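Ribokinase (Thermotoga maritima, PDB 1VM7) probably phosphorylates D-ribose at O-5 with ATP and a divalent cation, most likely magnesium, to give D-ribose 5-phosphate. Local coordinates at residues 179-184 and 213-218; 56-61 and 69-74. All coordinates share one frame; numbering follows the deposited sequence.

Interaction 1: 179-184 and 213-218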
loop_
_atom_site.group_PDB
_atom_site.type_symbol
_atom_site.label_atom_id
_atom_site.label_comp_id
_atom_site.label_asym_id
_atom_site.label_seq_id
_atom_site.Cartn_x
_atom_site.Cartn_y
_atom_site.Cartn_z
ATOM N N GLU A 179 -4.902 26.662 22.161
ATOM C CA GLU A 179 -3.820 27.037 23.054
ATOM C C GLU A 179 -2.529 27.330 22.297
ATOM O O GLU A 179 -1.708 28.121 22.766
ATOM C CB GLU A 179 -3.585 25.949 24.113
ATOM C CG GLU A 179 -2.632 26.335 25.241
ATOM C CD GLU A 179 -2.182 25.137 26.098
ATOM O OE1 GLU A 179 -2.837 24.058 26.068
ATOM O OE2 GLU A 179 -1.161 25.282 26.811
ATOM N N ILE A 180 -2.351 26.700 21.126
ATOM C CA ILE A 180 -1.092 26.784 20.407
ATOM C C ILE A 180 -0.803 28.181 19.868
ATOM O O ILE A 180 0.357 28.592 19.800
ATOM C CB ILE A 180 -1.013 25.725 19.243
ATOM C CG1 ILE A 180 0.423 25.549 18.768
ATOM C CG2 ILE A 180 -1.940 26.097 18.067
ATOM C CD1 ILE A 180 0.648 24.254 18.124
ATOM N N PHE A 181 -1.848 28.920 19.529
ATOM C CA PHE A 181 -1.718 30.132 18.712
ATOM C C PHE A 181 -0.889 31.235 19.366
ATOM O O PHE A 181 -0.108 31.897 18.697
ATOM C CB PHE A 181 -3.116 30.635 18.321
ATOM C CG PHE A 181 -3.882 29.660 17.470
ATOM C CD1 PHE A 181 -3.430 29.334 16.199
ATOM C CD2 PHE A 181 -5.031 29.042 17.937
ATOM C CE1 PHE A 181 -4.115 28.431 15.402
ATOM C CE2 PHE A 181 -5.720 28.144 17.142
ATOM C CZ PHE A 181 -5.245 27.835 15.862
ATOM N N GLN A 182 -1.064 31.415 20.671
ATOM C CA GLN A 182 -0.354 32.454 21.432
ATOM C C GLN A 182 1.169 32.234 21.441
ATOM O O GLN A 182 1.937 33.179 21.645
ATOM C CB GLN A 182 -0.866 32.504 22.884
ATOM C CG GLN A 182 -0.450 31.264 23.671
ATOM C CD GLN A 182 -1.254 31.032 24.910
ATOM O OE1 GLN A 182 -1.200 31.828 25.833
ATOM N NE2 GLN A 182 -1.981 29.913 24.957
ATOM N N TYR A 183 1.588 30.989 21.215
ATOM C CA TYR A 183 3.003 30.622 21.159
ATOM C C TYR A 183 3.637 30.746 19.773
ATOM O O TYR A 183 4.843 30.549 19.635
ATOM C CB TYR A 183 3.195 29.200 21.686
ATOM C CG TYR A 183 2.714 29.055 23.104
ATOM C CD1 TYR A 183 3.330 29.766 24.140
ATOM C CD2 TYR A 183 1.641 28.241 23.415
ATOM C CE1 TYR A 183 2.886 29.659 25.457
ATOM C CE2 TYR A 183 1.192 28.129 24.715
ATOM C CZ TYR A 183 1.829 28.830 25.740
ATOM O OH TYR A 183 1.365 28.729 27.041
ATOM N N LEU A 184 2.848 31.116 18.767
ATOM C CA LEU A 184 3.318 31.144 17.386
ATOM C C LEU A 184 3.920 32.470 16.981
ATOM O O LEU A 184 3.366 33.525 17.264
ATOM C CB LEU A 184 2.157 30.897 16.432
ATOM C CG LEU A 184 1.386 29.594 16.589
ATOM C CD1 LEU A 184 0.527 29.430 15.377
ATOM C CD2 LEU A 184 2.324 28.377 16.822
ATOM N N GLU A 213 -6.276 38.469 11.022
ATOM C CA GLU A 213 -6.311 39.465 12.078
ATOM C C GLU A 213 -6.731 38.879 13.403
ATOM O O GLU A 213 -6.175 39.228 14.432
ATOM C CB GLU A 213 -7.258 40.592 11.737
ATOM C CG GLU A 213 -6.638 41.712 10.929
ATOM C CD GLU A 213 -7.445 43.007 11.061
ATOM O OE1 GLU A 213 -8.600 42.953 11.553
ATOM O OE2 GLU A 213 -6.917 44.086 10.707
ATOM N N LYS A 214 -7.728 38.006 13.389
ATOM C CA LYS A 214 -8.186 37.409 14.637
ATOM C C LYS A 214 -7.139 36.528 15.236
ATOM O O LYS A 214 -7.024 36.456 16.444
ATOM C CB LYS A 214 -9.473 36.641 14.456
ATOM C CG LYS A 214 -10.567 37.568 14.176
ATOM C CD LYS A 214 -11.913 36.941 13.997
ATOM C CE LYS A 214 -12.911 38.039 13.844
ATOM N NZ LYS A 214 -12.793 39.054 14.973
ATOM N N PHE A 215 -6.367 35.846 14.401
ATOM C CA PHE A 215 -5.287 35.044 14.936
ATOM C C PHE A 215 -4.238 35.908 15.640
ATOM O O PHE A 215 -3.733 35.540 16.702
ATOM C CB PHE A 215 -4.672 34.164 13.861
ATOM C CG PHE A 215 -5.459 32.927 13.624
ATOM C CD1 PHE A 215 -5.606 31.992 14.654
ATOM C CD2 PHE A 215 -6.087 32.703 12.413
ATOM C CE1 PHE A 215 -6.348 30.843 14.476
ATOM C CE2 PHE A 215 -6.842 31.546 12.220
ATOM C CZ PHE A 215 -6.970 30.609 13.258
ATOM N N LEU A 216 -3.963 37.081 15.077
ATOM C CA LEU A 216 -3.134 38.076 15.762
ATOM C C LEU A 216 -3.659 38.374 17.175
ATOM O O LEU A 216 -2.858 38.525 18.102
ATOM C CB LEU A 216 -3.054 39.398 14.992
ATOM C CG LEU A 216 -2.370 39.449 13.634
ATOM C CD1 LEU A 216 -2.341 40.870 13.121
ATOM C CD2 LEU A 216 -0.959 38.879 13.703
ATOM N N GLU A 217 -4.982 38.436 17.340
ATOM C CA GLU A 217 -5.583 38.673 18.650
ATOM C C GLU A 217 -5.385 37.543 19.653
ATOM O O GLU A 217 -5.462 37.786 20.866
ATOM C CB GLU A 217 -7.078 38.989 18.546
ATOM C CG GLU A 217 -7.357 40.397 18.102
ATOM C CD GLU A 217 -8.776 40.801 18.369
ATOM O OE1 GLU A 217 -9.616 39.923 18.630
ATOM O OE2 GLU A 217 -9.055 42.010 18.340
ATOM N N LEU A 218 -5.196 36.321 19.166
ATOM C CA LEU A 218 -4.921 35.185 20.048
ATOM C C LEU A 218 -3.428 35.105 20.439
ATOM O O LEU A 218 -3.042 34.262 21.254
ATOM C CB LEU A 218 -5.345 33.870 19.391
ATOM C CG LEU A 218 -6.822 33.665 19.053
ATOM C CD1 LEU A 218 -7.004 32.292 18.395
ATOM C CD2 LEU A 218 -7.677 33.782 20.288
#
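Phe181 reaches from the turn 179-184 across to Phe215 and Leu218 near the C-terminal end of helix 208-217. Its CB lies 4.1 Å from Leu218 CB, and the two side chains lie alongside each other with their ends in the same direction. CG is anti to the carbonyl carbon (chi1 -63°), and this turns the ring along Leu218 and on to Phe215. On the near side Phe181 CD2 packs 3.8 Å from Leu218 CD1. On the other, Phe181 CD1 sits 3.7 Å from Phe215 CE1. The two rings come closest further out, where Phe181 CE1 is 3.4 Å from Phe215 CE1. At the tip, Phe181 CZ is 3.5 Å from Phe215 CE1. Phe215 therefore presents one corner, CE1, over a face of the Phe181 ring, off-centre, with the planes at 47°; Ile180 CG2 covers the opposite face. In the alpha/beta fold of the PfkB kinases, this joins the link between strands 165-168 and 186-187 to helix 208-217. Phe201 and Phe202 add edge-to-face contacts to Phe181 and Phe215 respectively. At the exposed border Gln182 CB touches Leu218 O, while its amide turns back within its own turn: Gln182 NE2 donates to Glu179 O at 2.8 Å, nearly straight (170°) and on a carbonyl lone pair.

Interaction 2: 56-61 and 69-74; sequences NQAVTV and CRFVTC
Cys69 and Ala58, the residues with the most surface buried here, meet where helix 53-65 lies against the start of strand 69-75. With chi1 at -170° the sulfur of Cys69 stands opposite the backbone N, and SG rests 3.5 Å from Val61 CG1 and 3.9 Å from Ala58 CB. Cys69 CB also comes up to the backbone, 3.6 Å from Ala58 O, so the cysteine fits between one turn's carbonyl and the valine that follows on the same helix face. Ala58 points its methyl toward the strand. Beyond the sulfur, that methyl sits over one face of the Phe71 ring, a CH-pi contact with Ala58 CB 4.0 Å from the ring centroid and 25° off the normal. Ala58 CB lies nearer the ring's attached end, 3.7 Å from Phe71 CG. Thr73 CB packs on the opposite face, so the ring lies between the Ala58 methyl and Thr73 CB, and Tyr88 adds an edge-to-face contact. All four touching residues are buried, and their side chains meet through carbon and sulfur. On another side of the helix, Asn56 and Gln57 hydrogen-bond Asp258, the predicted proton acceptor, and Asn56 is itself a predicted substrate ligand. With axes 8.0 Å apart and directions at 166°, helix and strand run nearly antiparallel, the layering expected of a helix leading into a strand of the central sheet in the Rossmann-like ribokinase fold.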
loop_
_atom_site.group_PDB
_atom_site.type_symbol
_atom_site.label_atom_id
_atom_site.label_comp_id
_atom_site.label_asym_id
_atom_site.label_seq_id
_atom_site.Cartn_x
_atom_site.Cartn_y
_atom_site.Cartn_z
ATOM N N ASN A 56 9.051 16.926 3.957
ATOM C CA ASN A 56 9.102 17.780 2.803
ATOM C C ASN A 56 9.724 19.111 3.174
ATOM O O ASN A 56 10.530 19.666 2.416
ATOM C CB ASN A 56 7.723 17.999 2.173
ATOM C CG ASN A 56 7.151 16.764 1.581
ATOM O OD1 ASN A 56 7.842 15.738 1.425
ATOM N ND2 ASN A 56 5.859 16.830 1.249
ATOM N N GLN A 57 9.393 19.602 4.354
ATOM C CA GLN A 57 9.963 20.857 4.826
ATOM C C GLN A 57 11.419 20.727 5.245
ATOM O O GLN A 57 12.234 21.591 4.951
ATOM C CB GLN A 57 9.082 21.423 5.931
ATOM C CG GLN A 57 7.751 21.853 5.378
ATOM C CD GLN A 57 6.771 22.299 6.410
ATOM O OE1 GLN A 57 7.133 22.579 7.547
ATOM N NE2 GLN A 57 5.512 22.367 6.026
ATOM N N ALA A 58 11.758 19.658 5.945
ATOM C CA ALA A 58 13.155 19.404 6.311
ATOM C C ALA A 58 14.037 19.264 5.067
ATOM O O ALA A 58 15.140 19.822 4.992
ATOM C CB ALA A 58 13.251 18.186 7.120
ATOM N N VAL A 59 13.567 18.495 4.103
ATOM C CA VAL A 59 14.309 18.293 2.843
ATOM C C VAL A 59 14.460 19.624 2.095
ATOM O O VAL A 59 15.486 19.873 1.446
ATOM C CB VAL A 59 13.614 17.237 1.946
ATOM C CG1 VAL A 59 14.248 17.178 0.536
ATOM C CG2 VAL A 59 13.671 15.885 2.575
ATOM N N THR A 60 13.432 20.474 2.190
ATOM C CA THR A 60 13.517 21.803 1.630
ATOM C C THR A 60 14.610 22.605 2.349
ATOM O O THR A 60 15.461 23.204 1.703
ATOM C CB THR A 60 12.124 22.530 1.636
ATOM O OG1 THR A 60 11.173 21.759 0.876
ATOM C CG2 THR A 60 12.231 23.867 1.041
ATOM N N VAL A 61 14.581 22.594 3.675
ATOM C CA VAL A 61 15.547 23.323 4.459
ATOM C C VAL A 61 16.967 22.893 4.094
ATOM O O VAL A 61 17.796 23.753 3.772
ATOM C CB VAL A 61 15.246 23.161 5.960
ATOM C CG1 VAL A 61 16.433 23.620 6.791
ATOM C CG2 VAL A 61 13.933 23.945 6.330
ATOM N N CYS A 69 19.585 19.759 7.986
ATOM C CA CYS A 69 18.410 20.109 8.773
ATOM C C CYS A 69 18.219 19.168 9.950
ATOM O O CYS A 69 18.357 17.965 9.818
ATOM C CB CYS A 69 17.160 20.124 7.905
ATOM S SG CYS A 69 15.627 20.826 8.704
ATOM N N ARG A 70 17.936 19.732 11.113
ATOM C CA ARG A 70 17.544 18.955 12.274
ATOM C C ARG A 70 16.057 18.658 12.135
ATOM O O ARG A 70 15.229 19.551 11.934
ATOM C CB ARG A 70 17.846 19.709 13.551
ATOM C CG ARG A 70 19.311 20.005 13.666
ATOM C CD ARG A 70 19.655 20.828 14.857
ATOM N NE ARG A 70 21.098 21.069 14.883
ATOM C CZ ARG A 70 21.816 21.269 15.987
ATOM N NH1 ARG A 70 21.255 21.253 17.194
ATOM N NH2 ARG A 70 23.125 21.483 15.878
ATOM N N PHE A 71 15.728 17.385 12.185
ATOM C CA PHE A 71 14.397 16.958 11.862
ATOM C C PHE A 71 14.051 15.863 12.823
ATOM O O PHE A 71 14.546 14.735 12.683
ATOM C CB PHE A 71 14.343 16.462 10.421
ATOM C CG PHE A 71 13.010 15.890 9.999
ATOM C CD1 PHE A 71 11.792 16.375 10.531
ATOM C CD2 PHE A 71 12.962 14.912 9.004
ATOM C CE1 PHE A 71 10.586 15.875 10.133
ATOM C CE2 PHE A 71 11.720 14.393 8.575
ATOM C CZ PHE A 71 10.532 14.890 9.158
ATOM N N VAL A 72 13.276 16.219 13.854
ATOM C CA VAL A 72 12.792 15.230 14.809
ATOM C C VAL A 72 11.560 14.615 14.194
ATOM O O VAL A 72 10.579 15.306 13.847
ATOM C CB VAL A 72 12.531 15.808 16.223
ATOM C CG1 VAL A 72 12.088 14.699 17.186
ATOM C CG2 VAL A 72 13.815 16.424 16.733
ATOM N N THR A 73 11.644 13.299 14.011
ATOM C CA THR A 73 10.579 12.566 13.318
ATOM C C THR A 73 10.639 11.113 13.770
ATOM O O THR A 73 11.686 10.619 14.144
ATOM C CB THR A 73 10.661 12.654 11.761
ATOM O OG1 THR A 73 9.528 12.004 11.174
ATOM C CG2 THR A 73 11.901 11.970 11.225
ATOM N N CYS A 74 9.493 10.449 13.766
ATOM C CA CYS A 74 9.442 9.051 14.098
ATOM C C CYS A 74 9.245 8.219 12.854
ATOM O O CYS A 74 8.301 8.433 12.096
ATOM C CB CYS A 74 8.320 8.762 15.087
ATOM S SG CYS A 74 8.845 9.026 16.783
#

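In the fold
From the N terminus, interaction 2 comes first. It closes a short loop: helix 53-65 ends, the chain turns, and strand 69-75 comes back along it into the large sheet, between strands 17-20 and 93-98. After 93-98 the chain forms strands 105-110 and 116-121 of the smaller sheet, then returns to the large one at 143-146 and 165-168 before interaction 1 opens at 179-184. This second loop spans 28 residues, including strand 186-187 and helix 191-202, and closes on helix 208-217. The two contacts follow in series, neither nesting nor crossing. Their centres are 25 Å apart; interaction 2 ties helix 53-65, which carries a predicted substrate-binding residue, to the sheet, and interaction 1 joins elements flanking strand 186-187.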